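PDB 1WMX: COG3291: FOG: PKD repeat from Clostridium thermocellum, which serves as the family 30 carbohydrate-binding module of the multidomain protein CelJ, probably a cellulase, and probably attaches it to cellulose. Local coordinates for residues P38-V43 with L48-L53; G62-L67 with D166-W171; G85-D90 with I102-K107; D142-K145 with G149-P152. One frame throughout, in Å; residues are numbered along the deposited sequence.

How the contacts relate
The four contacts run through a beta-sandwich module of two antiparallel sheets. Contact 1 comes first along the chain and pairs strands within the larger sheet. Contacts 2 and 3 each bridge from that sheet to the five-stranded one, and contact 4 closes the loop that leads into strand 155-161. Contacts 3 and 4 are both nested within the long loop closed by contact 2. Contacts 1 and 2 have centres about 15 Å apart, and D40 of the first bonds to W171 of the second. Contacts 3 and 4, centres about 11 Å apart, are linked by a probable hydrogen bond from D151 N to D106 OD1. Contacts 1 and 4, centres about 30 Å apart, sit on opposite sides of the chain's centre.

Contact 1 (P38-V43 with L48-L53); sequences PVDTTV and LPTLRL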
loop_
_atom_site.group_PDB
_atom_site.type_symbol
_atom_site.label_atom_id
_atom_site.label_comp_id
_atom_site.label_asym_id
_atom_site.label_seq_id
_atom_site.Cartn_x
_atom_site.Cartn_y
_atom_site.Cartn_z
ATOM N N PRO B 38 4.517 -19.173 -9.323
ATOM C CA PRO B 38 4.632 -20.551 -9.796
ATOM C C PRO B 38 5.488 -21.382 -8.833
ATOM O O PRO B 38 6.373 -20.852 -8.165
ATOM C CB PRO B 38 5.286 -20.389 -11.163
ATOM C CG PRO B 38 6.197 -19.198 -10.952
ATOM C CD PRO B 38 5.344 -18.249 -10.130
ATOM N N VAL B 39 5.204 -22.678 -8.747
ATOM C CA VAL B 39 5.960 -23.577 -7.882
ATOM C C VAL B 39 6.964 -24.331 -8.748
ATOM O O VAL B 39 6.593 -25.047 -9.682
ATOM C CB VAL B 39 5.032 -24.583 -7.146
ATOM C CG1 VAL B 39 5.861 -25.543 -6.287
ATOM C CG2 VAL B 39 4.052 -23.822 -6.265
ATOM N N ASP B 40 8.241 -24.146 -8.432
ATOM C CA ASP B 40 9.320 -24.775 -9.170
ATOM C C ASP B 40 9.566 -26.186 -8.653
ATOM O O ASP B 40 9.879 -26.391 -7.482
ATOM C CB ASP B 40 10.578 -23.915 -9.043
ATOM C CG ASP B 40 11.508 -24.070 -10.219
ATOM O OD1 ASP B 40 12.283 -23.122 -10.492
ATOM O OD2 ASP B 40 11.468 -25.137 -10.870
ATOM N N THR B 41 9.404 -27.154 -9.544
ATOM C CA THR B 41 9.586 -28.548 -9.194
ATOM C C THR B 41 10.966 -29.045 -9.617
ATOM O O THR B 41 11.360 -30.165 -9.299
ATOM C CB THR B 41 8.501 -29.413 -9.853
ATOM O OG1 THR B 41 8.609 -30.755 -9.375
ATOM C CG2 THR B 41 8.658 -29.412 -11.366
ATOM N N THR B 42 11.706 -28.206 -10.332
ATOM C CA THR B 42 13.043 -28.579 -10.766
ATOM C C THR B 42 14.095 -28.076 -9.773
ATOM O O THR B 42 14.990 -28.831 -9.392
ATOM C CB THR B 42 13.335 -28.059 -12.192
ATOM O OG1 THR B 42 13.237 -26.633 -12.222
ATOM C CG2 THR B 42 12.327 -28.645 -13.170
ATOM N N VAL B 43 14.010 -26.815 -9.352
ATOM C CA VAL B 43 14.972 -26.335 -8.362
ATOM C C VAL B 43 14.306 -26.646 -7.023
ATOM O O VAL B 43 13.238 -26.125 -6.703
ATOM C CB VAL B 43 15.286 -24.816 -8.502
ATOM C CG1 VAL B 43 15.112 -24.381 -9.935
ATOM C CG2 VAL B 43 14.446 -24.010 -7.576
ATOM N N LEU B 48 12.064 -30.813 -1.487
ATOM C CA LEU B 48 10.778 -30.149 -1.712
ATOM C C LEU B 48 10.859 -29.066 -2.772
ATOM O O LEU B 48 11.901 -28.431 -2.949
ATOM C CB LEU B 48 10.244 -29.524 -0.418
ATOM C CG LEU B 48 9.878 -30.483 0.710
ATOM C CD1 LEU B 48 9.200 -29.707 1.814
ATOM C CD2 LEU B 48 8.962 -31.571 0.197
ATOM N N PRO B 49 9.751 -28.849 -3.500
ATOM C CA PRO B 49 9.740 -27.820 -4.537
ATOM C C PRO B 49 9.830 -26.436 -3.907
ATOM O O PRO B 49 9.538 -26.257 -2.724
ATOM C CB PRO B 49 8.413 -28.065 -5.256
ATOM C CG PRO B 49 7.549 -28.634 -4.182
ATOM C CD PRO B 49 8.486 -29.600 -3.489
ATOM N N THR B 50 10.237 -25.454 -4.701
ATOM C CA THR B 50 10.380 -24.108 -4.190
ATOM C C THR B 50 9.409 -23.113 -4.824
ATOM O O THR B 50 8.731 -23.422 -5.805
ATOM C CB THR B 50 11.816 -23.637 -4.389
ATOM O OG1 THR B 50 12.113 -23.610 -5.787
ATOM C CG2 THR B 50 12.786 -24.599 -3.698
ATOM N N LEU B 51 9.331 -21.923 -4.238
ATOM C CA LEU B 51 8.461 -20.878 -4.746
ATOM C C LEU B 51 9.332 -19.915 -5.557
ATOM O O LEU B 51 10.273 -19.320 -5.034
ATOM C CB LEU B 51 7.801 -20.164 -3.573
ATOM C CG LEU B 51 6.613 -19.268 -3.902
ATOM C CD1 LEU B 51 5.529 -20.076 -4.626
ATOM C CD2 LEU B 51 6.080 -18.665 -2.613
ATOM N N ARG B 52 9.018 -19.768 -6.840
ATOM C CA ARG B 52 9.792 -18.907 -7.742
ATOM C C ARG B 52 9.268 -17.485 -7.931
ATOM O O ARG B 52 8.144 -17.285 -8.401
ATOM C CB ARG B 52 9.906 -19.576 -9.122
ATOM C CG ARG B 52 10.761 -18.804 -10.157
ATOM C CD ARG B 52 10.410 -19.254 -11.587
ATOM N NE ARG B 52 10.305 -20.703 -11.635
ATOM C CZ ARG B 52 9.440 -21.389 -12.368
ATOM N NH1 ARG B 52 8.570 -20.768 -13.162
ATOM N NH2 ARG B 52 9.420 -22.712 -12.261
ATOM N N LEU B 53 10.098 -16.506 -7.572
ATOM C CA LEU B 53 9.770 -15.092 -7.743
ATOM C C LEU B 53 10.611 -14.678 -8.952
ATOM O O LEU B 53 11.808 -14.389 -8.833
ATOM C CB LEU B 53 10.168 -14.289 -6.509
ATOM C CG LEU B 53 9.950 -12.774 -6.579
ATOM C CD1 LEU B 53 8.472 -12.477 -6.762
ATOM C CD2 LEU B 53 10.472 -12.111 -5.300
#
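A short antiparallel strand pair sets V39 opposite L51 in a non-hydrogen-bonded pair and D40 opposite T50 in a hydrogen-bonded one. D40 and T50 exchange both backbone bonds (D40 N to T50 O 2.8 Å, T50 N to D40 O 3.0 Å). Two residues further along, R52 N donates to P38 O (3.2 Å), a nearly straight bond; proline suits, since only its carbonyl is needed.

The two carboxylate oxygens of D40 let it serve R52 and T42 at once. Its OD1 forms a salt bridge with R52 NE (3.3 Å) whose hydrogen bond is weak, with D40 CG at the guanidinium edge and the two planes nearly perpendicular (88°). W171 NE1 hydrogen-bonds to the same oxygen, and R52 NH1 forms a salt bridge with E31. D40 OD2 accepts from T42 N (3.1 Å) and T42 OG1 (2.7 Å) on the same face of the carboxylate. The bond from T42 N makes an Asx turn at the corner where the chain leaves strand 39-40; strand 48-55 runs on beside strand 168-178 in the larger sheet. Beyond the corner, the hydroxyl of T50 can reach V43 O: with chi1 at 62°, OG1 lies between its own backbone N and carbonyl carbon and meets that oxygen from above the carbonyl plane. On the face bearing V39 and L51, V39 CG1 rests against P49 CB at 3.7 Å.

Contact 2 (G62-L67 with D166-W171); sequences GWWISL and DPFTVW
An aromatic contact between W64 and F168 joins the two sheets of the sandwich: W64 belongs to strand 64-69 of the five-stranded sheet, F168 to strand 168-178 of the larger one. The backbones stay well apart, with the CA atoms of W64 and P167 11.1 Å from each other, and the two rings meet across the interval. The benzo side of the indole does the touching, W64 CZ2 lying 3.6 Å from F168 CE2, with F168 CZ almost as near. W64 CZ2 comes to the edge of the phenyl ring, close to its plane, but the phenyl meets the indole obliquely. The pair is therefore neither a stack nor a T-shaped contact: the six-membered rings are inclined at 52° and their centroids are 5.8 Å apart.

F168 holds CG between the backbone N and the carbonyl carbon (chi1 74°), which brings the end of its ring nearer to W64 than the direction of its CB would suggest. V55 of strand 48-55 packs on both rings, and F160 of strand 155-161 lies against W64. W63, just before the strand, points the other way and packs on N147 of the second subunit.

Large flat side chains suit a gap this wide, since each can span much of it. Water 1 lies near W64 NE1 and D166 O, though its 2.5 Å separation from W64 NE1 is too short to be trusted in detail. With no direct hydrogen bond between the segments, cohesion here probably comes chiefly from dispersion and the exclusion of water.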
loop_
_atom_site.group_PDB
_atom_site.type_symbol
_atom_site.label_atom_id
_atom_site.label_comp_id
_atom_site.label_asym_id
_atom_site.label_seq_id
_atom_site.Cartn_x
_atom_site.Cartn_y
_atom_site.Cartn_z
ATOM N N GLY B 62 6.484 0.282 -13.903
ATOM C CA GLY B 62 6.704 0.968 -12.633
ATOM C C GLY B 62 6.617 -0.029 -11.483
ATOM O O GLY B 62 6.881 0.314 -10.323
ATOM N N TRP B 63 6.023 -1.222 -11.606
ATOM C CA TRP B 63 5.675 -1.996 -10.416
ATOM C C TRP B 63 5.340 -3.473 -10.622
ATOM O O TRP B 63 5.054 -3.927 -11.734
ATOM C CB TRP B 63 4.474 -1.349 -9.714
ATOM C CG TRP B 63 3.214 -1.529 -10.499
ATOM C CD1 TRP B 63 2.824 -0.826 -11.606
ATOM C CD2 TRP B 63 2.222 -2.543 -10.301
ATOM N NE1 TRP B 63 1.654 -1.341 -12.111
ATOM C CE2 TRP B 63 1.262 -2.398 -11.330
ATOM C CE3 TRP B 63 2.053 -3.563 -9.357
ATOM C CZ2 TRP B 63 0.144 -3.236 -11.443
ATOM C CZ3 TRP B 63 0.941 -4.398 -9.470
ATOM C CH2 TRP B 63 0.002 -4.228 -10.506
ATOM N N TRP B 64 5.387 -4.208 -9.513
ATOM C CA TRP B 64 5.031 -5.619 -9.459
ATOM C C TRP B 64 4.904 -5.950 -7.986
ATOM O O TRP B 64 5.646 -5.426 -7.153
ATOM C CB TRP B 64 6.072 -6.525 -10.130
ATOM C CG TRP B 64 7.441 -6.517 -9.534
ATOM C CD1 TRP B 64 8.539 -5.874 -10.026
ATOM C CD2 TRP B 64 7.875 -7.206 -8.355
ATOM N NE1 TRP B 64 9.630 -6.123 -9.233
ATOM C CE2 TRP B 64 9.253 -6.936 -8.197
ATOM C CE3 TRP B 64 7.233 -8.025 -7.415
ATOM C CZ2 TRP B 64 10.008 -7.456 -7.137
ATOM C CZ3 TRP B 64 7.982 -8.543 -6.361
ATOM C CH2 TRP B 64 9.357 -8.253 -6.232
ATOM N N ILE B 65 3.951 -6.811 -7.664
ATOM C CA ILE B 65 3.716 -7.181 -6.283
ATOM C C ILE B 65 3.315 -8.642 -6.173
ATOM O O ILE B 65 2.766 -9.213 -7.106
ATOM C CB ILE B 65 2.593 -6.318 -5.697
ATOM C CG1 ILE B 65 2.472 -6.556 -4.197
ATOM C CG2 ILE B 65 1.275 -6.644 -6.397
ATOM C CD1 ILE B 65 1.458 -5.650 -3.531
ATOM N N SER B 66 3.617 -9.253 -5.033
ATOM C CA SER B 66 3.227 -10.632 -4.793
ATOM C C SER B 66 2.610 -10.720 -3.406
ATOM O O SER B 66 3.271 -10.404 -2.417
ATOM C CB SER B 66 4.426 -11.573 -4.871
ATOM O OG SER B 66 4.013 -12.908 -4.614
ATOM N N LEU B 67 1.347 -11.131 -3.332
ATOM C CA LEU B 67 0.669 -11.272 -2.047
ATOM C C LEU B 67 0.438 -12.752 -1.749
ATOM O O LEU B 67 -0.178 -13.465 -2.535
ATOM C CB LEU B 67 -0.677 -10.526 -2.056
ATOM C CG LEU B 67 -0.632 -9.005 -2.286
ATOM C CD1 LEU B 67 -2.021 -8.485 -2.593
ATOM C CD2 LEU B 67 -0.063 -8.309 -1.069
ATOM N N ASP B 166 15.459 -3.743 -12.147
ATOM C CA ASP B 166 16.227 -4.838 -12.718
ATOM C C ASP B 166 15.446 -6.145 -12.704
ATOM O O ASP B 166 14.697 -6.420 -11.767
ATOM C CB ASP B 166 17.530 -5.047 -11.935
ATOM C CG ASP B 166 18.473 -3.868 -12.034
ATOM O OD1 ASP B 166 19.498 -3.983 -12.742
ATOM O OD2 ASP B 166 18.188 -2.828 -11.406
ATOM N N PRO B 167 15.591 -6.961 -13.760
ATOM C CA PRO B 167 14.875 -8.240 -13.777
ATOM C C PRO B 167 15.687 -9.172 -12.880
ATOM O O PRO B 167 16.885 -8.941 -12.696
ATOM C CB PRO B 167 14.941 -8.646 -15.240
ATOM C CG PRO B 167 16.271 -8.102 -15.658
ATOM C CD PRO B 167 16.244 -6.713 -15.057
ATOM N N PHE B 168 15.062 -10.207 -12.322
ATOM C CA PHE B 168 15.789 -11.124 -11.442
ATOM C C PHE B 168 14.982 -12.373 -11.117
ATOM O O PHE B 168 13.797 -12.464 -11.437
ATOM C CB PHE B 168 16.149 -10.419 -10.131
ATOM C CG PHE B 168 14.971 -10.226 -9.203
ATOM C CD1 PHE B 168 14.629 -11.205 -8.272
ATOM C CD2 PHE B 168 14.175 -9.086 -9.295
ATOM C CE1 PHE B 168 13.504 -11.053 -7.449
ATOM C CE2 PHE B 168 13.051 -8.927 -8.477
ATOM C CZ PHE B 168 12.717 -9.912 -7.555
ATOM N N THR B 169 15.634 -13.325 -10.454
ATOM C CA THR B 169 14.989 -14.568 -10.062
ATOM C C THR B 169 15.550 -15.102 -8.759
ATOM O O THR B 169 16.761 -15.137 -8.564
ATOM C CB THR B 169 15.177 -15.656 -11.125
ATOM O OG1 THR B 169 14.711 -15.172 -12.387
ATOM C CG2 THR B 169 14.402 -16.916 -10.746
ATOM N N VAL B 170 14.652 -15.493 -7.861
ATOM C CA VAL B 170 15.027 -16.095 -6.586
ATOM C C VAL B 170 14.039 -17.225 -6.356
ATOM O O VAL B 170 12.993 -17.303 -7.009
ATOM C CB VAL B 170 14.951 -15.117 -5.387
ATOM C CG1 VAL B 170 16.000 -14.036 -5.530
ATOM C CG2 VAL B 170 13.558 -14.525 -5.276
ATOM N N TRP B 171 14.387 -18.104 -5.431
ATOM C CA TRP B 171 13.563 -19.242 -5.089
ATOM C C TRP B 171 13.431 -19.256 -3.575
ATOM O O TRP B 171 14.405 -19.021 -2.864
ATOM C CB TRP B 171 14.241 -20.517 -5.590
ATOM C CG TRP B 171 14.186 -20.674 -7.081
ATOM C CD1 TRP B 171 13.213 -21.317 -7.805
ATOM C CD2 TRP B 171 15.131 -20.177 -8.036
ATOM N NE1 TRP B 171 13.502 -21.256 -9.144
ATOM C CE2 TRP B 171 14.674 -20.562 -9.318
ATOM C CE3 TRP B 171 16.322 -19.446 -7.936
ATOM C CZ2 TRP B 171 15.364 -20.241 -10.494
ATOM C CZ3 TRP B 171 17.012 -19.121 -9.104
ATOM C CH2 TRP B 171 16.529 -19.520 -10.366
HETATM O O HOH W 1 12.010 -5.914 -10.088
#

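Contact 3 (G85-D90 with I102-K107); sequences GYLEFD and IGFRDK
I102 opens the contact by reaching across to strand 86-90 and meeting L87 tip to tip, I102 CD1 to L87 CD2 at 3.7 Å. Its CG1 lies anti to the backbone N (chi1 -179°), which stretches the branch out far enough for the same methyl to come within 3.9 Å of F89 CE2 as well. A long, branched apolar residue suits this spot because one end group must serve two partners; F160 packs on I102 from its own sheet.

G103 has no side chain, and I102 and F104 make the contacts. F104 turns the far end of its ring to L87, with F104 CZ 4.1 Å from L87 CD1, the two side chains crossing obliquely. I177 also lies against the phenyl ring. Further on, R105 takes a salt bridge to D118, while D106 forms a salt bridge with R111 and accepts from I117 N, so the polar residues find their partners elsewhere.

The axes of strands 86-90 and 102-106 pass 10.4 Å apart at an angle of 128°, with no hydrogen bond between them. Such separation, bridged by aliphatic and aromatic side chains, is the mark of facing sheets in a beta-sandwich core.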
loop_
_atom_site.group_PDB
_atom_site.type_symbol
_atom_site.label_atom_id
_atom_site.label_comp_id
_atom_site.label_asym_id
_atom_site.label_seq_id
_atom_site.Cartn_x
_atom_site.Cartn_y
_atom_site.Cartn_z
ATOM N N GLY B 85 9.034 -13.363 17.749
ATOM C CA GLY B 85 8.915 -14.143 16.491
ATOM C C GLY B 85 9.726 -13.610 15.297
ATOM O O GLY B 85 10.246 -12.493 15.299
ATOM N N TYR B 86 9.800 -14.462 14.280
ATOM C CA TYR B 86 10.511 -14.147 13.039
ATOM C C TYR B 86 9.777 -14.697 11.815
ATOM O O TYR B 86 8.933 -15.592 11.922
ATOM C CB TYR B 86 11.909 -14.796 12.998
ATOM C CG TYR B 86 12.826 -14.503 14.183
ATOM C CD1 TYR B 86 12.556 -15.048 15.438
ATOM C CD2 TYR B 86 13.954 -13.695 14.013
ATOM C CE1 TYR B 86 13.408 -14.794 16.515
ATOM C CE2 TYR B 86 14.809 -13.443 15.090
ATOM C CZ TYR B 86 14.534 -13.995 16.342
ATOM O OH TYR B 86 15.365 -13.758 17.399
ATOM N N LEU B 87 10.124 -14.123 10.684
ATOM C CA LEU B 87 9.642 -14.572 9.385
ATOM C C LEU B 87 10.835 -15.311 8.856
ATOM O O LEU B 87 11.872 -14.702 8.583
ATOM C CB LEU B 87 9.285 -13.387 8.473
ATOM C CG LEU B 87 9.302 -13.746 6.980
ATOM C CD1 LEU B 87 8.144 -14.685 6.610
ATOM C CD2 LEU B 87 9.195 -12.496 6.091
ATOM N N GLU B 88 10.729 -16.609 8.727
ATOM C CA GLU B 88 11.877 -17.384 8.261
ATOM C C GLU B 88 11.588 -18.051 6.925
ATOM O O GLU B 88 10.438 -18.352 6.590
ATOM C CB GLU B 88 12.240 -18.441 9.298
ATOM C CG GLU B 88 12.424 -17.854 10.700
ATOM C CD GLU B 88 12.948 -18.869 11.699
ATOM O OE1 GLU B 88 12.696 -18.721 12.938
ATOM O OE2 GLU B 88 13.636 -19.859 11.288
ATOM N N PHE B 89 12.667 -18.262 6.192
ATOM C CA PHE B 89 12.615 -18.891 4.874
ATOM C C PHE B 89 14.038 -19.079 4.340
ATOM O O PHE B 89 14.990 -18.460 4.817
ATOM C CB PHE B 89 11.815 -17.988 3.908
ATOM C CG PHE B 89 12.413 -16.588 3.736
ATOM C CD1 PHE B 89 13.428 -16.366 2.803
ATOM C CD2 PHE B 89 11.949 -15.521 4.508
ATOM C CE1 PHE B 89 13.978 -15.085 2.648
ATOM C CE2 PHE B 89 12.499 -14.242 4.354
ATOM C CZ PHE B 89 13.513 -14.026 3.425
ATOM N N ASP B 90 14.173 -19.947 3.365
ATOM C CA ASP B 90 15.464 -20.171 2.715
ATOM C C ASP B 90 15.332 -19.562 1.348
ATOM O O ASP B 90 14.245 -19.572 0.769
ATOM C CB ASP B 90 15.779 -21.653 2.612
ATOM C CG ASP B 90 15.820 -22.321 3.954
ATOM O OD1 ASP B 90 14.904 -23.145 4.261
ATOM O OD2 ASP B 90 16.770 -22.042 4.755
ATOM N N ILE B 102 10.005 -6.600 1.051
ATOM C CA ILE B 102 9.343 -7.718 1.734
ATOM C C ILE B 102 8.701 -7.197 3.016
ATOM O O ILE B 102 9.293 -6.389 3.737
ATOM C CB ILE B 102 10.368 -8.816 2.066
ATOM C CG1 ILE B 102 9.699 -10.011 2.765
ATOM C CG2 ILE B 102 11.484 -8.297 2.977
ATOM C CD1 ILE B 102 10.581 -11.258 2.850
ATOM N N GLY B 103 7.488 -7.658 3.291
ATOM C CA GLY B 103 6.768 -7.219 4.501
ATOM C C GLY B 103 5.421 -7.927 4.653
ATOM O O GLY B 103 5.208 -9.012 4.111
ATOM N N PHE B 104 4.532 -7.283 5.407
ATOM C CA PHE B 104 3.179 -7.812 5.670
ATOM C C PHE B 104 2.123 -6.723 5.445
ATOM O O PHE B 104 2.422 -5.529 5.439
ATOM C CB PHE B 104 3.071 -8.305 7.114
ATOM C CG PHE B 104 3.927 -9.528 7.384
ATOM C CD1 PHE B 104 3.413 -10.808 7.155
ATOM C CD2 PHE B 104 5.229 -9.376 7.857
ATOM C CE1 PHE B 104 4.208 -11.936 7.395
ATOM C CE2 PHE B 104 6.024 -10.498 8.095
ATOM C CZ PHE B 104 5.515 -11.781 7.863
ATOM N N ARG B 105 0.901 -7.174 5.267
ATOM C CA ARG B 105 -0.260 -6.301 5.034
ATOM C C ARG B 105 -1.371 -6.781 5.939
ATOM O O ARG B 105 -1.527 -7.984 6.162
ATOM C CB ARG B 105 -0.622 -6.447 3.580
ATOM C CG ARG B 105 -1.738 -5.613 2.984
ATOM C CD ARG B 105 -1.853 -6.188 1.604
ATOM N NE ARG B 105 -2.474 -5.447 0.538
ATOM C CZ ARG B 105 -1.831 -4.736 -0.393
ATOM N NH1 ARG B 105 -0.499 -4.550 -0.363
ATOM N NH2 ARG B 105 -2.465 -4.241 -1.449
ATOM N N ASP B 106 -2.120 -5.843 6.457
ATOM C CA ASP B 106 -3.237 -6.160 7.341
ATOM C C ASP B 106 -4.528 -5.717 6.676
ATOM O O ASP B 106 -4.523 -5.236 5.542
ATOM C CB ASP B 106 -3.073 -5.442 8.683
ATOM C CG ASP B 106 -3.422 -3.961 8.623
ATOM O OD1 ASP B 106 -3.335 -3.257 9.679
ATOM O OD2 ASP B 106 -3.798 -3.436 7.523
ATOM N N LYS B 107 -5.609 -5.894 7.396
ATOM C CA LYS B 107 -6.936 -5.494 6.933
ATOM C C LYS B 107 -7.778 -5.174 8.157
ATOM O O LYS B 107 -8.020 -6.037 9.000
ATOM C CB LYS B 107 -7.589 -6.614 6.116
ATOM C CG LYS B 107 -8.957 -6.218 5.549
ATOM C CD LYS B 107 -9.509 -7.239 4.559
ATOM C CE LYS B 107 -9.780 -8.591 5.208
ATOM N NZ LYS B 107 -10.424 -9.552 4.295
#

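Contact 4 (D142-K145 with G149-P152); sequences DLMK and GFDP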
loop_
_atom_site.group_PDB
_atom_site.type_symbol
_atom_site.label_atom_id
_atom_site.label_comp_id
_atom_site.label_asym_id
_atom_site.label_seq_id
_atom_site.Cartn_x
_atom_site.Cartn_y
_atom_site.Cartn_z
ATOM N N ASP B 142 10.758 -5.924 14.104
ATOM C CA ASP B 142 11.426 -4.916 13.266
ATOM C C ASP B 142 10.461 -4.302 12.220
ATOM O O ASP B 142 10.698 -3.207 11.703
ATOM C CB ASP B 142 12.591 -5.552 12.474
ATOM C CG ASP B 142 13.783 -5.969 13.340
ATOM O OD1 ASP B 142 14.868 -6.398 12.781
ATOM O OD2 ASP B 142 13.706 -5.895 14.621
ATOM N N LEU B 143 9.385 -5.025 11.932
ATOM C CA LEU B 143 8.392 -4.616 10.903
ATOM C C LEU B 143 7.110 -4.076 11.484
ATOM O O LEU B 143 6.669 -2.961 11.123
ATOM C CB LEU B 143 7.989 -5.837 10.063
ATOM C CG LEU B 143 9.023 -6.214 9.016
ATOM C CD1 LEU B 143 8.649 -7.479 8.235
ATOM C CD2 LEU B 143 9.222 -5.119 7.973
ATOM N N MET B 144 6.600 -4.912 12.340
ATOM C CA MET B 144 5.345 -4.718 13.022
ATOM C C MET B 144 5.431 -3.960 14.334
ATOM O O MET B 144 4.732 -4.284 15.296
ATOM C CB MET B 144 4.743 -6.037 13.376
ATOM C CG MET B 144 4.419 -6.898 12.185
ATOM S SD MET B 144 3.547 -8.347 12.689
ATOM C CE MET B 144 3.273 -9.411 11.305
ATOM N N LYS B 145 6.273 -2.977 14.396
ATOM C CA LYS B 145 6.347 -2.125 15.592
ATOM C C LYS B 145 5.819 -0.740 15.093
ATOM O O LYS B 145 6.599 0.185 14.866
ATOM C CB LYS B 145 7.790 -2.101 16.149
ATOM C CG LYS B 145 8.045 -3.206 17.220
ATOM C CD LYS B 145 9.033 -2.775 18.325
ATOM C CE LYS B 145 9.098 -3.755 19.513
ATOM N NZ LYS B 145 7.934 -3.660 20.409
ATOM N N GLY B 149 -0.404 2.943 12.255
ATOM C CA GLY B 149 -1.681 2.264 11.868
ATOM C C GLY B 149 -1.688 0.719 11.730
ATOM O O GLY B 149 -2.708 0.068 11.970
ATOM N N PHE B 150 -0.598 0.108 11.341
ATOM C CA PHE B 150 -0.585 -1.368 11.149
ATOM C C PHE B 150 -1.129 -2.099 12.389
ATOM O O PHE B 150 -0.800 -1.763 13.533
ATOM C CB PHE B 150 0.827 -1.855 10.874
ATOM C CG PHE B 150 0.875 -3.315 10.428
ATOM C CD1 PHE B 150 0.427 -3.679 9.151
ATOM C CD2 PHE B 150 1.368 -4.286 11.300
ATOM C CE1 PHE B 150 0.478 -5.020 8.749
ATOM C CE2 PHE B 150 1.418 -5.626 10.899
ATOM C CZ PHE B 150 0.974 -5.993 9.623
ATOM N N ASP B 151 -1.975 -3.132 12.143
ATOM C CA ASP B 151 -2.578 -3.921 13.211
ATOM C C ASP B 151 -2.170 -5.394 13.114
ATOM O O ASP B 151 -2.795 -6.182 12.396
ATOM C CB ASP B 151 -4.105 -3.794 13.147
ATOM C CG ASP B 151 -4.809 -4.618 14.216
ATOM O OD1 ASP B 151 -4.108 -5.198 15.070
ATOM O OD2 ASP B 151 -6.064 -4.678 14.202
ATOM N N PRO B 152 -1.111 -5.789 13.843
ATOM C CA PRO B 152 -0.640 -7.179 13.815
ATOM C C PRO B 152 -1.662 -8.253 14.192
ATOM O O PRO B 152 -1.421 -9.444 13.987
ATOM C CB PRO B 152 0.585 -7.154 14.742
ATOM C CG PRO B 152 0.324 -5.965 15.634
ATOM C CD PRO B 152 -0.231 -4.955 14.680
#
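M144 crosses the F150 side chain obliquely, with M144 CG 3.5 Å from F150 CE2 and M144 SD 3.9 Å from the same carbon. The sulfur stands 5.3 Å from the ring centroid and 80° off its normal, at the edge, which makes this a Met-aromatic contact. Beyond CG the methionine is extended, and with CG anti to its carbonyl carbon (chi1 -62°) the chain runs past F150 CE2 toward P152, whose CB lies 3.8 Å from M144 SD. The methionine and proline side chains lie alongside one another, pointing opposite ways. The flexible thioether suits a place where one chain must follow both an aromatic ring and a compact proline ring.

The contact closes the loop between the short, weakly bonded helix 140-143 and strand 155-161 in the sandwich. No hydrogen bond crosses between the two segments, so apolar contact joins them. F150 packs on F104, V119 and V155, strand residues of the five-stranded sheet; M144 shares F104 and V155 with it and adds L78 and V82 from loops. Next to the ring, D151 N donates to D106 OD1 of strand 101-106, tying the backbone of the loop to that sheet, while the carboxylate of D151 hydrogen-bonds with the hydroxyls of S153 and S154 just ahead of strand 155-161.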